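Local atomic coordinates of demethylmenaquinone Methyltransferase (Thermus thermophilus, PDB entry 1J3L), a protein that is a member of the RraA-like family, with an alpha/beta fold, and has three chains in its assembly. Residues 40-51 and 70-78. Sequence-based numbering, arbitrary orientation.
Sequences VFEDNALVRKVL and TALLGGNLA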
loop_
_atom_site.group_PDB
_atom_site.type_symbol
_atom_site.label_atom_id
_atom_site.label_comp_id
_atom_site.label_asym_id
_atom_site.label_seq_id
_atom_site.Cartn_x
_atom_site.Cartn_y
_atom_site.Cartn_z
ATOM N N VAL A 40 0.108 -13.794 -19.148
ATOM C CA VAL A 40 -1.176 -14.465 -19.081
ATOM C C VAL A 40 -2.187 -13.477 -18.543
ATOM O O VAL A 40 -1.849 -12.351 -18.163
ATOM C CB VAL A 40 -1.165 -15.687 -18.130
ATOM C CG1 VAL A 40 -0.187 -16.716 -18.620
ATOM C CG2 VAL A 40 -0.823 -15.245 -16.696
ATOM N N PHE A 41 -3.440 -13.899 -18.520
ATOM C CA PHE A 41 -4.483 -13.052 -17.991
ATOM C C PHE A 41 -5.487 -13.962 -17.327
ATOM O O PHE A 41 -6.150 -14.756 -17.992
ATOM C CB PHE A 41 -5.170 -12.239 -19.091
ATOM C CG PHE A 41 -6.132 -11.214 -18.556
ATOM C CD1 PHE A 41 -5.663 -10.001 -18.047
ATOM C CD2 PHE A 41 -7.503 -11.481 -18.500
ATOM C CE1 PHE A 41 -6.537 -9.064 -17.488
ATOM C CE2 PHE A 41 -8.386 -10.550 -17.943
ATOM C CZ PHE A 41 -7.902 -9.336 -17.433
ATOM N N GLU A 42 -5.591 -13.853 -16.011
ATOM C CA GLU A 42 -6.524 -14.665 -15.256
ATOM C C GLU A 42 -6.562 -16.136 -15.626
ATOM O O GLU A 42 -7.621 -16.755 -15.587
ATOM C CB GLU A 42 -7.918 -14.037 -15.344
ATOM C CG GLU A 42 -7.919 -12.624 -14.811
ATOM C CD GLU A 42 -9.229 -11.915 -14.988
ATOM O OE1 GLU A 42 -10.167 -12.525 -15.558
ATOM O OE2 GLU A 42 -9.309 -10.741 -14.548
ATOM N N ASP A 43 -5.397 -16.686 -15.962
ATOM C CA ASP A 43 -5.260 -18.102 -16.308
ATOM C C ASP A 43 -3.826 -18.458 -15.926
ATOM O O ASP A 43 -2.890 -17.744 -16.297
ATOM C CB ASP A 43 -5.454 -18.337 -17.810
ATOM C CG ASP A 43 -5.470 -19.812 -18.169
ATOM O OD1 ASP A 43 -4.593 -20.558 -17.692
ATOM O OD2 ASP A 43 -6.355 -20.227 -18.942
ATOM N N ASN A 44 -3.645 -19.549 -15.191
ATOM C CA ASN A 44 -2.310 -19.926 -14.755
ATOM C C ASN A 44 -1.868 -21.337 -15.078
ATOM O O ASN A 44 -0.934 -21.828 -14.449
ATOM C CB ASN A 44 -2.177 -19.710 -13.246
ATOM C CG ASN A 44 -2.857 -20.798 -12.450
ATOM O OD1 ASN A 44 -3.815 -21.410 -12.921
ATOM N ND2 ASN A 44 -2.375 -21.042 -11.233
ATOM N N ALA A 45 -2.513 -22.002 -16.033
ATOM C CA ALA A 45 -2.076 -23.357 -16.381
ATOM C C ALA A 45 -0.600 -23.266 -16.794
ATOM O O ALA A 45 0.204 -24.150 -16.479
ATOM C CB ALA A 45 -2.924 -23.923 -17.528
ATOM N N LEU A 46 -0.257 -22.174 -17.479
ATOM C CA LEU A 46 1.112 -21.925 -17.921
ATOM C C LEU A 46 2.047 -21.704 -16.738
ATOM O O LEU A 46 3.239 -21.976 -16.833
ATOM C CB LEU A 46 1.162 -20.706 -18.855
ATOM C CG LEU A 46 0.866 -21.031 -20.322
ATOM C CD1 LEU A 46 0.696 -19.764 -21.155
ATOM C CD2 LEU A 46 1.999 -21.883 -20.860
ATOM N N VAL A 47 1.511 -21.212 -15.625
ATOM C CA VAL A 47 2.337 -20.975 -14.445
ATOM C C VAL A 47 2.759 -22.304 -13.848
ATOM O O VAL A 47 3.904 -22.475 -13.425
ATOM C CB VAL A 47 1.590 -20.174 -13.354
ATOM C CG1 VAL A 47 2.453 -20.088 -12.088
ATOM C CG2 VAL A 47 1.262 -18.778 -13.863
ATOM N N ARG A 48 1.826 -23.246 -13.809
ATOM C CA ARG A 48 2.116 -24.559 -13.267
ATOM C C ARG A 48 3.113 -25.307 -14.150
ATOM O O ARG A 48 4.081 -25.874 -13.648
ATOM C CB ARG A 48 0.826 -25.370 -13.116
ATOM C CG ARG A 48 1.067 -26.792 -12.629
ATOM C CD ARG A 48 -0.239 -27.519 -12.326
ATOM N NE ARG A 48 -0.796 -27.155 -11.021
ATOM C CZ ARG A 48 -0.233 -27.456 -9.855
ATOM N NH1 ARG A 48 0.911 -28.131 -9.813
ATOM N NH2 ARG A 48 -0.818 -27.083 -8.727
ATOM N N LYS A 49 2.887 -25.288 -15.464
ATOM C CA LYS A 49 3.771 -25.973 -16.408
ATOM C C LYS A 49 5.213 -25.456 -16.339
ATOM O O LYS A 49 6.159 -26.236 -16.228
ATOM C CB LYS A 49 3.246 -25.816 -17.836
ATOM C CG LYS A 49 3.722 -26.919 -18.775
ATOM C CD LYS A 49 3.268 -26.683 -20.203
ATOM C CE LYS A 49 3.664 -27.843 -21.103
ATOM N NZ LYS A 49 5.129 -28.106 -21.038
ATOM N N VAL A 50 5.376 -24.137 -16.394
ATOM C CA VAL A 50 6.698 -23.529 -16.336
ATOM C C VAL A 50 7.430 -23.716 -14.995
ATOM O O VAL A 50 8.627 -23.993 -14.984
ATOM C CB VAL A 50 6.623 -22.011 -16.678
ATOM C CG1 VAL A 50 7.995 -21.353 -16.499
ATOM C CG2 VAL A 50 6.141 -21.830 -18.124
ATOM N N LEU A 51 6.731 -23.579 -13.870
ATOM C CA LEU A 51 7.396 -23.741 -12.577
ATOM C C LEU A 51 7.813 -25.182 -12.327
ATOM O O LEU A 51 8.549 -25.467 -11.384
ATOM C CB LEU A 51 6.503 -23.261 -11.434
ATOM C CG LEU A 51 6.404 -21.752 -11.189
ATOM C CD1 LEU A 51 5.429 -21.496 -10.070
ATOM C CD2 LEU A 51 7.758 -21.186 -10.824
ATOM N N THR A 70 -8.243 -12.659 -10.141
ATOM C CA THR A 70 -7.949 -14.053 -9.824
ATOM C C THR A 70 -6.490 -14.221 -9.424
ATOM O O THR A 70 -5.650 -13.388 -9.747
ATOM C CB THR A 70 -8.271 -15.007 -11.029
ATOM O OG1 THR A 70 -7.336 -14.793 -12.096
ATOM C CG2 THR A 70 -9.685 -14.748 -11.553
ATOM N N ALA A 71 -6.200 -15.303 -8.714
ATOM C CA ALA A 71 -4.846 -15.578 -8.261
ATOM C C ALA A 71 -4.085 -16.394 -9.296
ATOM O O ALA A 71 -4.604 -17.380 -9.827
ATOM C CB ALA A 71 -4.882 -16.326 -6.931
ATOM N N LEU A 72 -2.857 -15.974 -9.584
ATOM C CA LEU A 72 -2.026 -16.680 -10.544
ATOM C C LEU A 72 -1.146 -17.683 -9.822
ATOM O O LEU A 72 -0.547 -18.564 -10.443
ATOM C CB LEU A 72 -1.166 -15.693 -11.332
ATOM C CG LEU A 72 -2.007 -14.732 -12.165
ATOM C CD1 LEU A 72 -1.128 -13.804 -12.955
ATOM C CD2 LEU A 72 -2.894 -15.537 -13.092
ATOM N N LEU A 73 -1.078 -17.567 -8.502
ATOM C CA LEU A 73 -0.260 -18.492 -7.736
ATOM C C LEU A 73 -0.820 -18.657 -6.327
ATOM O O LEU A 73 -1.186 -17.683 -5.667
ATOM C CB LEU A 73 1.185 -17.986 -7.714
ATOM C CG LEU A 73 2.282 -19.011 -7.453
ATOM C CD1 LEU A 73 3.586 -18.532 -8.056
ATOM C CD2 LEU A 73 2.420 -19.236 -5.969
ATOM N N GLY A 74 -0.919 -19.909 -5.894
ATOM C CA GLY A 74 -1.428 -20.200 -4.571
ATOM C C GLY A 74 -0.394 -20.927 -3.748
ATOM O O GLY A 74 0.793 -20.955 -4.096
ATOM N N GLY A 75 -0.836 -21.509 -2.638
ATOM C CA GLY A 75 0.079 -22.232 -1.788
ATOM C C GLY A 75 0.765 -23.381 -2.504
ATOM O O GLY A 75 1.959 -23.599 -2.324
ATOM N N ASN A 76 0.014 -24.115 -3.321
ATOM C CA ASN A 76 0.563 -25.257 -4.047
ATOM C C ASN A 76 1.687 -24.888 -5.006
ATOM O O ASN A 76 2.749 -25.500 -4.980
ATOM C CB ASN A 76 -0.540 -25.988 -4.826
ATOM C CG ASN A 76 -1.595 -26.605 -3.920
ATOM O OD1 ASN A 76 -1.281 -27.172 -2.874
ATOM N ND2 ASN A 76 -2.855 -26.510 -4.330
ATOM N N LEU A 77 1.445 -23.906 -5.866
ATOM C CA LEU A 77 2.472 -23.496 -6.817
ATOM C C LEU A 77 3.688 -22.905 -6.118
ATOM O O LEU A 77 4.819 -23.103 -6.553
ATOM C CB LEU A 77 1.906 -22.502 -7.834
ATOM C CG LEU A 77 0.933 -23.125 -8.845
ATOM C CD1 LEU A 77 0.518 -22.075 -9.858
ATOM C CD2 LEU A 77 1.595 -24.311 -9.567
ATOM N N ALA A 78 3.467 -22.189 -5.024
ATOM C CA ALA A 78 4.589 -21.609 -4.303
ATOM C C ALA A 78 5.523 -22.732 -3.849
ATOM O O ALA A 78 6.741 -22.666 -4.055
ATOM C CB ALA A 78 4.094 -20.819 -3.100
#
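Leu-77 meets the 45-51 helix with both of its methyl branches. CD1 packs against Val-47 CG1 at 3.6 Å, while CD2 sits over the centre of one face of the Arg-48 guanidinium, 3.6 Å from CZ. Arg-48 suits this exposed border: with CG anti to the backbone N (chi1 177°) and the chain bent at chi3, its aliphatic part and flat head fold around that methyl, and Asn-76 CB lies near the guanidinium edge. Deeper in, Leu-51 CD1 touches Leu-73 CD1 at 4.0 Å, a purely apolar meeting.

Where the helices give way to loops, one polar bond joins the segments. Asn-44 ND2 donates to Leu-72 O at 3.2 Å, fairly straight at 152° but from above the carbonyl plane, off the lone-pair direction, with Leu-77 CD1 close by the same nitrogen. Leu-72, branched and apolar, suits the buried spot where its CD1 meets Val-40 CG2 tip to tip at 4.0 Å. Farther along, the small Thr-70 hydroxyl fits against Glu-42 CA and CB while bonding to Ser-118 OG; the long glutamate carries its carboxylate away to Ser-67 OG.

Behind this shell, Asp-43 OD1 accepts from Ala-45 N in an Asx turn that shapes the helix start, and OD2 bonds to Gly-122 N. The contact joins helix 45-51 to the first turn of helix 75-83, successive β-α-β connections linking parallel strands 31-39, 58-63 and 88-92. Val-62 supports Val-40 and Leu-72; strand 31-39 backs Val-47, and helix 98-101 borders Leu-73.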